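Flavodoxin, WrbA-like protein (Agrobacterium tumefaciens, PDB 3D7N) probably binds FMN and transfers electrons as a flavodoxin-like flavoprotein, possibly acting as an NAD(P)H:quinone oxidoreductase of the WrbA kind. Local coordinates at residues A[9-14]-A[22-27]; A[57-62]-A[174-179]; A[91-96]-A[178-183]. All blocks are in the same frame, centred on the assembly; numbering follows the deposited sequence.

Contact 1. Residues A[9-14]-A[22-27]; sequences TVVVYH and RMAEAV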
loop_
_atom_site.group_PDB
_atom_site.type_symbol
_atom_site.label_atom_id
_atom_site.label_comp_id
_atom_site.label_asym_id
_atom_site.label_seq_id
_atom_site.Cartn_x
_atom_site.Cartn_y
_atom_site.Cartn_z
ATOM N N THR A 9 -16.690 -1.883 23.221
ATOM C CA THR A 9 -16.246 -1.552 21.883
ATOM C C THR A 9 -16.769 -0.176 21.533
ATOM O O THR A 9 -17.885 0.155 21.847
ATOM C CB THR A 9 -16.739 -2.586 20.877
ATOM O OG1 THR A 9 -16.290 -3.865 21.313
ATOM C CG2 THR A 9 -16.173 -2.311 19.413
ATOM N N VAL A 10 -15.937 0.648 20.914
ATOM C CA VAL A 10 -16.367 1.943 20.421
ATOM C C VAL A 10 -16.233 1.983 18.915
ATOM O O VAL A 10 -15.195 1.592 18.376
ATOM C CB VAL A 10 -15.513 3.067 21.048
ATOM C CG1 VAL A 10 -15.626 4.364 20.235
ATOM C CG2 VAL A 10 -15.915 3.277 22.522
ATOM N N VAL A 11 -17.280 2.416 18.223
ATOM C CA VAL A 11 -17.180 2.706 16.797
ATOM C C VAL A 11 -17.019 4.235 16.664
ATOM O O VAL A 11 -17.918 5.018 17.109
ATOM C CB VAL A 11 -18.399 2.195 16.024
ATOM C CG1 VAL A 11 -18.382 2.732 14.609
ATOM C CG2 VAL A 11 -18.449 0.670 16.064
ATOM N N VAL A 12 -15.861 4.655 16.119
ATOM C CA VAL A 12 -15.538 6.080 15.895
ATOM C C VAL A 12 -15.434 6.253 14.381
ATOM O O VAL A 12 -14.684 5.526 13.709
ATOM C CB VAL A 12 -14.220 6.525 16.632
ATOM C CG1 VAL A 12 -12.980 5.732 16.121
ATOM C CG2 VAL A 12 -14.013 8.037 16.522
ATOM N N TYR A 13 -16.240 7.147 13.820
ATOM C CA TYR A 13 -16.402 7.172 12.364
ATOM C C TYR A 13 -16.674 8.566 11.836
ATOM O O TYR A 13 -17.236 9.429 12.526
ATOM C CB TYR A 13 -17.594 6.262 11.953
ATOM C CG TYR A 13 -18.936 6.840 12.369
ATOM C CD1 TYR A 13 -19.724 7.555 11.466
ATOM C CD2 TYR A 13 -19.383 6.739 13.687
ATOM C CE1 TYR A 13 -20.942 8.165 11.873
ATOM C CE2 TYR A 13 -20.621 7.326 14.096
ATOM C CZ TYR A 13 -21.381 8.030 13.176
ATOM O OH TYR A 13 -22.572 8.616 13.564
ATOM N N HIS A 14 -16.338 8.751 10.572
ATOM C CA HIS A 14 -16.786 9.925 9.832
ATOM C C HIS A 14 -17.731 9.476 8.708
ATOM O O HIS A 14 -17.467 8.466 8.062
ATOM C CB HIS A 14 -15.575 10.727 9.276
ATOM C CG HIS A 14 -15.980 11.837 8.371
ATOM N ND1 HIS A 14 -15.820 11.773 7.005
ATOM C CD2 HIS A 14 -16.633 13.000 8.620
ATOM C CE1 HIS A 14 -16.323 12.867 6.452
ATOM N NE2 HIS A 14 -16.829 13.624 7.410
ATOM N N ARG A 22 -24.500 4.526 8.149
ATOM C CA ARG A 22 -25.315 3.311 8.178
ATOM C C ARG A 22 -24.464 2.072 8.448
ATOM O O ARG A 22 -24.831 1.184 9.211
ATOM C CB ARG A 22 -26.091 3.167 6.854
ATOM C CG ARG A 22 -27.208 2.173 6.878
ATOM C CD ARG A 22 -28.338 2.604 7.807
ATOM N NE ARG A 22 -29.213 1.478 8.156
ATOM C CZ ARG A 22 -28.936 0.522 9.048
ATOM N NH1 ARG A 22 -27.785 0.495 9.718
ATOM N NH2 ARG A 22 -29.816 -0.442 9.255
HETATM N N MSE A 23 -23.299 2.027 7.826
HETATM C CA MSE A 23 -22.357 0.921 8.044
HETATM C C MSE A 23 -21.831 0.888 9.493
HETATM O O MSE A 23 -21.595 -0.173 10.054
HETATM C CB MSE A 23 -21.221 1.033 7.045
HETATM C CG MSE A 23 -20.979 -0.216 6.220
HETATM SE SE MSE A 23 -19.160 0.026 5.388
HETATM C CE MSE A 23 -18.482 -1.865 5.559
ATOM N N ALA A 24 -21.655 2.061 10.086
ATOM C CA ALA A 24 -21.231 2.167 11.464
ATOM C C ALA A 24 -22.320 1.653 12.401
ATOM O O ALA A 24 -22.014 0.921 13.338
ATOM C CB ALA A 24 -20.864 3.599 11.797
ATOM N N GLU A 25 -23.585 2.048 12.165
ATOM C CA GLU A 25 -24.696 1.513 12.935
ATOM C C GLU A 25 -24.718 -0.019 12.884
ATOM O O GLU A 25 -24.886 -0.678 13.889
ATOM C CB GLU A 25 -26.042 2.119 12.468
ATOM C CG GLU A 25 -26.199 3.608 12.848
ATOM C CD GLU A 25 -27.295 4.362 12.088
ATOM O OE1 GLU A 25 -27.470 4.196 10.862
ATOM O OE2 GLU A 25 -27.988 5.169 12.727
ATOM N N ALA A 26 -24.513 -0.572 11.703
ATOM C CA ALA A 26 -24.441 -2.019 11.522
ATOM C C ALA A 26 -23.305 -2.695 12.335
ATOM O O ALA A 26 -23.525 -3.728 13.009
ATOM C CB ALA A 26 -24.329 -2.339 10.019
ATOM N N VAL A 27 -22.109 -2.112 12.291
ATOM C CA VAL A 27 -20.976 -2.604 13.061
ATOM C C VAL A 27 -21.256 -2.415 14.557
ATOM O O VAL A 27 -21.107 -3.357 15.319
ATOM C CB VAL A 27 -19.636 -1.910 12.618
ATOM C CG1 VAL A 27 -18.401 -2.351 13.495
ATOM C CG2 VAL A 27 -19.394 -2.145 11.111
#

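Contact 2. Residues A[57-62]-A[174-179]; sequences AIIFGT and RLYGAR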
loop_
_atom_site.group_PDB
_atom_site.type_symbol
_atom_site.label_atom_id
_atom_site.label_comp_id
_atom_site.label_asym_id
_atom_site.label_seq_id
_atom_site.Cartn_x
_atom_site.Cartn_y
_atom_site.Cartn_z
ATOM N N ALA A 57 -11.959 -2.204 22.527
ATOM C CA ALA A 57 -11.855 -2.312 21.080
ATOM C C ALA A 57 -12.292 -0.988 20.469
ATOM O O ALA A 57 -13.220 -0.376 20.962
ATOM C CB ALA A 57 -12.692 -3.447 20.527
ATOM N N ILE A 58 -11.557 -0.559 19.438
ATOM C CA ILE A 58 -11.806 0.681 18.664
ATOM C C ILE A 58 -11.922 0.266 17.222
ATOM O O ILE A 58 -11.017 -0.377 16.674
ATOM C CB ILE A 58 -10.663 1.734 18.787
ATOM C CG1 ILE A 58 -10.464 2.125 20.254
ATOM C CG2 ILE A 58 -10.982 2.964 17.964
ATOM C CD1 ILE A 58 -9.193 2.966 20.546
ATOM N N ILE A 59 -13.073 0.573 16.642
ATOM C CA ILE A 59 -13.325 0.277 15.253
ATOM C C ILE A 59 -13.469 1.612 14.525
ATOM O O ILE A 59 -14.317 2.410 14.842
ATOM C CB ILE A 59 -14.580 -0.596 15.042
ATOM C CG1 ILE A 59 -14.537 -1.841 15.941
ATOM C CG2 ILE A 59 -14.723 -0.998 13.552
ATOM C CD1 ILE A 59 -15.809 -2.791 15.780
ATOM N N PHE A 60 -12.605 1.813 13.553
ATOM C CA PHE A 60 -12.528 3.015 12.760
ATOM C C PHE A 60 -13.434 2.946 11.515
ATOM O O PHE A 60 -13.366 2.010 10.748
ATOM C CB PHE A 60 -11.094 3.150 12.240
ATOM C CG PHE A 60 -10.018 3.372 13.320
ATOM C CD1 PHE A 60 -10.152 4.319 14.279
ATOM C CD2 PHE A 60 -8.838 2.655 13.287
ATOM C CE1 PHE A 60 -9.136 4.516 15.231
ATOM C CE2 PHE A 60 -7.830 2.872 14.189
ATOM C CZ PHE A 60 -7.975 3.794 15.161
ATOM N N GLY A 61 -14.207 3.988 11.281
ATOM C CA GLY A 61 -15.041 4.077 10.110
ATOM C C GLY A 61 -14.765 5.295 9.246
ATOM O O GLY A 61 -14.769 6.413 9.711
ATOM N N THR A 62 -14.574 5.096 7.954
ATOM C CA THR A 62 -14.430 6.272 7.079
ATOM C C THR A 62 -14.817 5.959 5.657
ATOM O O THR A 62 -14.648 4.825 5.214
ATOM C CB THR A 62 -12.996 6.844 7.147
ATOM O OG1 THR A 62 -12.855 7.898 6.188
ATOM C CG2 THR A 62 -11.918 5.738 6.887
ATOM N N ARG A 174 -22.172 -6.174 10.245
ATOM C CA ARG A 174 -22.664 -6.508 11.600
ATOM C C ARG A 174 -21.932 -7.732 12.188
ATOM O O ARG A 174 -21.553 -7.753 13.349
ATOM C CB ARG A 174 -24.179 -6.769 11.533
ATOM C CG ARG A 174 -24.803 -7.125 12.857
ATOM C CD ARG A 174 -26.148 -7.789 12.689
ATOM N NE ARG A 174 -26.005 -9.135 12.148
ATOM C CZ ARG A 174 -25.588 -10.193 12.843
ATOM N NH1 ARG A 174 -25.265 -10.095 14.136
ATOM N NH2 ARG A 174 -25.527 -11.381 12.248
ATOM N N LEU A 175 -21.757 -8.757 11.366
ATOM C CA LEU A 175 -20.981 -9.945 11.725
ATOM C C LEU A 175 -19.583 -9.528 12.128
ATOM O O LEU A 175 -19.064 -10.008 13.123
ATOM C CB LEU A 175 -20.889 -10.927 10.537
ATOM C CG LEU A 175 -21.868 -12.060 10.264
ATOM C CD1 LEU A 175 -22.714 -12.442 11.501
ATOM C CD2 LEU A 175 -22.720 -11.799 9.051
ATOM N N TYR A 176 -18.973 -8.621 11.356
ATOM C CA TYR A 176 -17.640 -8.115 11.690
ATOM C C TYR A 176 -17.579 -7.439 13.072
ATOM O O TYR A 176 -16.607 -7.627 13.811
ATOM C CB TYR A 176 -17.171 -7.104 10.661
ATOM C CG TYR A 176 -15.754 -6.568 10.900
ATOM C CD1 TYR A 176 -14.633 -7.422 10.814
ATOM C CD2 TYR A 176 -15.524 -5.207 11.153
ATOM C CE1 TYR A 176 -13.354 -6.969 11.003
ATOM C CE2 TYR A 176 -14.228 -4.724 11.328
ATOM C CZ TYR A 176 -13.128 -5.618 11.238
ATOM O OH TYR A 176 -11.816 -5.169 11.398
ATOM N N GLY A 177 -18.587 -6.636 13.400
ATOM C CA GLY A 177 -18.627 -5.955 14.674
ATOM C C GLY A 177 -18.753 -6.960 15.817
ATOM O O GLY A 177 -18.126 -6.779 16.880
ATOM N N ALA A 178 -19.555 -8.012 15.601
ATOM C CA ALA A 178 -19.647 -9.116 16.576
ATOM C C ALA A 178 -18.287 -9.840 16.690
ATOM O O ALA A 178 -17.881 -10.259 17.767
ATOM C CB ALA A 178 -20.803 -10.094 16.200
ATOM N N ARG A 179 -17.552 -9.933 15.584
ATOM C CA ARG A 179 -16.281 -10.651 15.592
ATOM C C ARG A 179 -15.201 -9.852 16.333
ATOM O O ARG A 179 -14.333 -10.420 17.017
ATOM C CB ARG A 179 -15.867 -10.955 14.160
ATOM C CG ARG A 179 -14.518 -11.615 14.015
ATOM C CD ARG A 179 -14.199 -11.776 12.568
ATOM N NE ARG A 179 -12.786 -12.018 12.268
ATOM C CZ ARG A 179 -12.162 -13.190 12.399
ATOM N NH1 ARG A 179 -10.900 -13.323 12.012
ATOM N NH2 ARG A 179 -12.780 -14.233 12.902
#

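Contact 3. Residues A[91-96]-A[178-183]; sequences DKVFGG and ARVANV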
loop_
_atom_site.group_PDB
_atom_site.type_symbol
_atom_site.label_atom_id
_atom_site.label_comp_id
_atom_site.label_asym_id
_atom_site.label_seq_id
_atom_site.Cartn_x
_atom_site.Cartn_y
_atom_site.Cartn_z
ATOM N N ASP A 91 -2.120 -2.207 22.923
ATOM C CA ASP A 91 -2.743 -3.506 23.173
ATOM C C ASP A 91 -4.259 -3.582 23.078
ATOM O O ASP A 91 -4.836 -4.636 23.340
ATOM C CB ASP A 91 -2.252 -4.096 24.491
ATOM C CG ASP A 91 -0.773 -4.266 24.506
ATOM O OD1 ASP A 91 -0.212 -4.367 23.412
ATOM O OD2 ASP A 91 -0.163 -4.263 25.586
ATOM N N LYS A 92 -4.906 -2.503 22.672
ATOM C CA LYS A 92 -6.328 -2.542 22.388
ATOM C C LYS A 92 -6.577 -3.329 21.101
ATOM O O LYS A 92 -5.686 -3.446 20.236
ATOM C CB LYS A 92 -6.895 -1.103 22.292
ATOM C CG LYS A 92 -6.883 -0.314 23.636
ATOM C CD LYS A 92 -7.750 0.941 23.551
ATOM C CE LYS A 92 -7.646 1.893 24.763
ATOM N NZ LYS A 92 -8.150 1.339 26.028
ATOM N N VAL A 93 -7.789 -3.838 20.955
ATOM C CA VAL A 93 -8.203 -4.556 19.745
ATOM C C VAL A 93 -8.799 -3.525 18.785
ATOM O O VAL A 93 -9.614 -2.718 19.198
ATOM C CB VAL A 93 -9.264 -5.632 20.080
ATOM C CG1 VAL A 93 -9.861 -6.227 18.818
ATOM C CG2 VAL A 93 -8.656 -6.743 21.033
ATOM N N PHE A 94 -8.334 -3.515 17.527
ATOM C CA PHE A 94 -8.795 -2.604 16.491
ATOM C C PHE A 94 -9.433 -3.381 15.307
ATOM O O PHE A 94 -9.079 -4.552 15.030
ATOM C CB PHE A 94 -7.612 -1.772 15.956
ATOM C CG PHE A 94 -7.116 -0.711 16.892
ATOM C CD1 PHE A 94 -7.528 0.626 16.746
ATOM C CD2 PHE A 94 -6.237 -1.017 17.903
ATOM C CE1 PHE A 94 -7.073 1.619 17.646
ATOM C CE2 PHE A 94 -5.769 -0.029 18.787
ATOM C CZ PHE A 94 -6.202 1.268 18.674
ATOM N N GLY A 95 -10.398 -2.722 14.657
ATOM C CA GLY A 95 -10.897 -3.095 13.351
ATOM C C GLY A 95 -11.255 -1.828 12.543
ATOM O O GLY A 95 -11.083 -0.704 13.015
ATOM N N GLY A 96 -11.742 -1.998 11.312
ATOM C CA GLY A 96 -12.086 -0.855 10.488
ATOM C C GLY A 96 -13.145 -1.188 9.472
ATOM O O GLY A 96 -13.478 -2.359 9.262
ATOM N N ALA A 178 -19.555 -8.012 15.601
ATOM C CA ALA A 178 -19.647 -9.116 16.576
ATOM C C ALA A 178 -18.287 -9.840 16.690
ATOM O O ALA A 178 -17.881 -10.259 17.767
ATOM C CB ALA A 178 -20.803 -10.094 16.200
ATOM N N ARG A 179 -17.552 -9.933 15.584
ATOM C CA ARG A 179 -16.281 -10.651 15.592
ATOM C C ARG A 179 -15.201 -9.852 16.333
ATOM O O ARG A 179 -14.333 -10.420 17.017
ATOM C CB ARG A 179 -15.867 -10.955 14.160
ATOM C CG ARG A 179 -14.518 -11.615 14.015
ATOM C CD ARG A 179 -14.199 -11.776 12.568
ATOM N NE ARG A 179 -12.786 -12.018 12.268
ATOM C CZ ARG A 179 -12.162 -13.190 12.399
ATOM N NH1 ARG A 179 -10.900 -13.323 12.012
ATOM N NH2 ARG A 179 -12.780 -14.233 12.902
ATOM N N VAL A 180 -15.266 -8.529 16.232
ATOM C CA VAL A 180 -14.316 -7.672 16.954
ATOM C C VAL A 180 -14.619 -7.719 18.446
ATOM O O VAL A 180 -13.703 -7.867 19.247
ATOM C CB VAL A 180 -14.345 -6.166 16.486
ATOM C CG1 VAL A 180 -13.398 -5.313 17.387
ATOM C CG2 VAL A 180 -13.991 -6.029 14.986
ATOM N N ALA A 181 -15.879 -7.601 18.814
ATOM C CA ALA A 181 -16.236 -7.626 20.208
ATOM C C ALA A 181 -15.786 -8.935 20.774
ATOM O O ALA A 181 -15.312 -9.005 21.864
ATOM C CB ALA A 181 -17.696 -7.445 20.387
ATOM N N ASN A 182 -15.911 -9.979 20.001
ATOM C CA ASN A 182 -15.527 -11.262 20.491
ATOM C C ASN A 182 -14.070 -11.351 20.820
ATOM O O ASN A 182 -13.704 -11.903 21.821
ATOM C CB ASN A 182 -15.886 -12.337 19.503
ATOM C CG ASN A 182 -16.011 -13.684 20.154
ATOM O OD1 ASN A 182 -15.292 -14.611 19.818
ATOM N ND2 ASN A 182 -16.934 -13.801 21.099
ATOM N N VAL A 183 -13.225 -10.806 19.965
ATOM C CA VAL A 183 -11.813 -10.827 20.230
ATOM C C VAL A 183 -11.503 -9.942 21.400
ATOM O O VAL A 183 -10.658 -10.247 22.181
ATOM C CB VAL A 183 -11.023 -10.353 19.041
ATOM C CG1 VAL A 183 -9.587 -10.305 19.367
ATOM C CG2 VAL A 183 -11.239 -11.251 17.913
#

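Contact 1. Residues A[9-14]-A[22-27]
Ala24 settles its methyl group over the gap between Val11 and Tyr13, two residues that reach up from the same face of the strand, and all three are buried. The methyl touches both: Ala24 CB lies 3.8 Å from Val11 CG1, and it covers a face of the Tyr13 ring, a CH-pi contact with CB 4.0 Å from the ring centroid and 19° off the normal. The methyl is displaced toward the CG end of the ring, its distance to Tyr13 CG being 3.8 Å. Tyr13 offers this face because its CG is held between the backbone N and the carbonyl carbon (chi1 70°). One turn further along the helix the packing is sparser: one methyl pair, Val27 CG1 with Val11 CG2 at 4.0 Å, where the two valines cross at a slant. The atoms that meet here are all carbon. Solvent reaches the helix at Arg22 and Glu25, which are partly exposed and take no part in the packing. They form a long salt bridge, Arg22 NH1 to Glu25 OE1 3.9 Å, made by charge alone because the oxygen lies well out of the guanidinium plane. Helix segment 22-27 runs back antiparallel over strand 9-13 (175°, closest approach of the axes 9.1 Å), as in the first beta-alpha-beta unit of a flavodoxin-like fold, where the loop joining strand to helix probably receives the FMN phosphate. Strand 34-37 completes the unit and touches Val11 and Tyr13 through Leu35; Ile59 of strand 57-65 reaches Val27, and Phe97 of strand 93-100 packs on Val11 and Ala24.

Contact 2. Residues A[57-62]-A[174-179]
Ile59 is the residue of 57-62 that reaches 174-179, where Tyr176 and Gly177 receive it. The approach is loose, since even the nearest CA atoms, those of Ile59 and Gly177, are 8.2 Å apart, and what spans the gap is the branched isoleucine chain. Its CB points toward the helix but is itself too far back to touch Tyr176 or Gly177; the two branches make the contacts. CG2, placed anti to the backbone N, goes to the tyrosine and comes within 4.4 Å of Tyr176 CE2, approaching the ring obliquely. CG1 (chi1 -51°) runs alongside Val180, one turn further along the helix, which also meets CD1. With chi2 at 180° the chain is fully extended from there, which carries CD1 to the helix backbone: the bare CA of Gly177 is what CD1 meets, at 4.4 Å, and CD1 also packs against Val27 of helix 19-31. The tip is therefore wedged between two helices, both lying on the same face of the sheet. This is the layered alpha/beta plan of the flavodoxin fold, with the C-terminal helix covering parallel strands next to the first helix. Tyr176 reaches inward along the flank of this packing, its CG anti to the backbone N (chi1 -177°). Its buried hydroxyl is gripped by two backbone groups, giving a hydrogen bond to Val126 O and accepting one from Gly96 N, so the ring met by Ile59 CG2 is held at both ends, by the helix at CB and by strands 124-126 and 93-100 at OH. Arg179, on the same helix, reaches Asp91 of a second subunit by a salt bridge.

Contact 3. Residues A[91-96]-A[178-183]
Val93, the first residue of strand 93-100, and Val183 are the residues whose CA atoms come nearest across the two segments, 7.3 Å apart. Val93 points its side chain at the helix and divides its branches over one helical turn: with CG1 anti to the backbone N (chi1 171°) and CG2 beside it, the two methyls are spread along the helix. CG1 fills the notch between the two helix valines, 3.9 Å from Val180 CG1. CG2 turns to the Val183 end alone, 4.0 Å from Val183 CG1. Val93 and Val180 lie alongside one another, pointing opposite ways, whereas Val183 comes in at a slant. Spaced three residues apart, Val180 and Val183 form an apolar ridge on the inner face of helix 167-186, the terminal helix of the flavodoxin-like alpha/beta fold, which here covers a central strand of its parallel sheet. Two residues on from Val93 along the same face is Gly95, whose bare backbone lets the helix lie close: Val180 CG2 is 4.6 Å from Gly95 CA. Val126 of the adjoining strand 124-126 packs on both Val93 and Val180, while Ala57 and Ile59 of strand 57-65 touch Val180. Phe94 points to the opposite face of the sheet, where its ring meets that of Phe60. At the subunit boundary, Val183 also packs on His187 of a second copy of the protein.

How the contacts relate
From the N terminus, contact 1 closes first: strand 9-13 leads through a short loop into helix 19-31, which folds back on it. Contacts 2 and 3 open later, on strands 57-65 and 93-100, and both wait for the last helix, 167-186, before they close. Their long spans overlap in staggered order, the earlier strand taking the earlier turn of the helix, and they share Ala178 and Arg179. The three strands lie side by side, mutually parallel, in one sheet, joined by hydrogen bonds such as Val10 N to Ala57 O and Ile58 N to Val93 O. Together the contacts seat the first and last helices on the same sheet face.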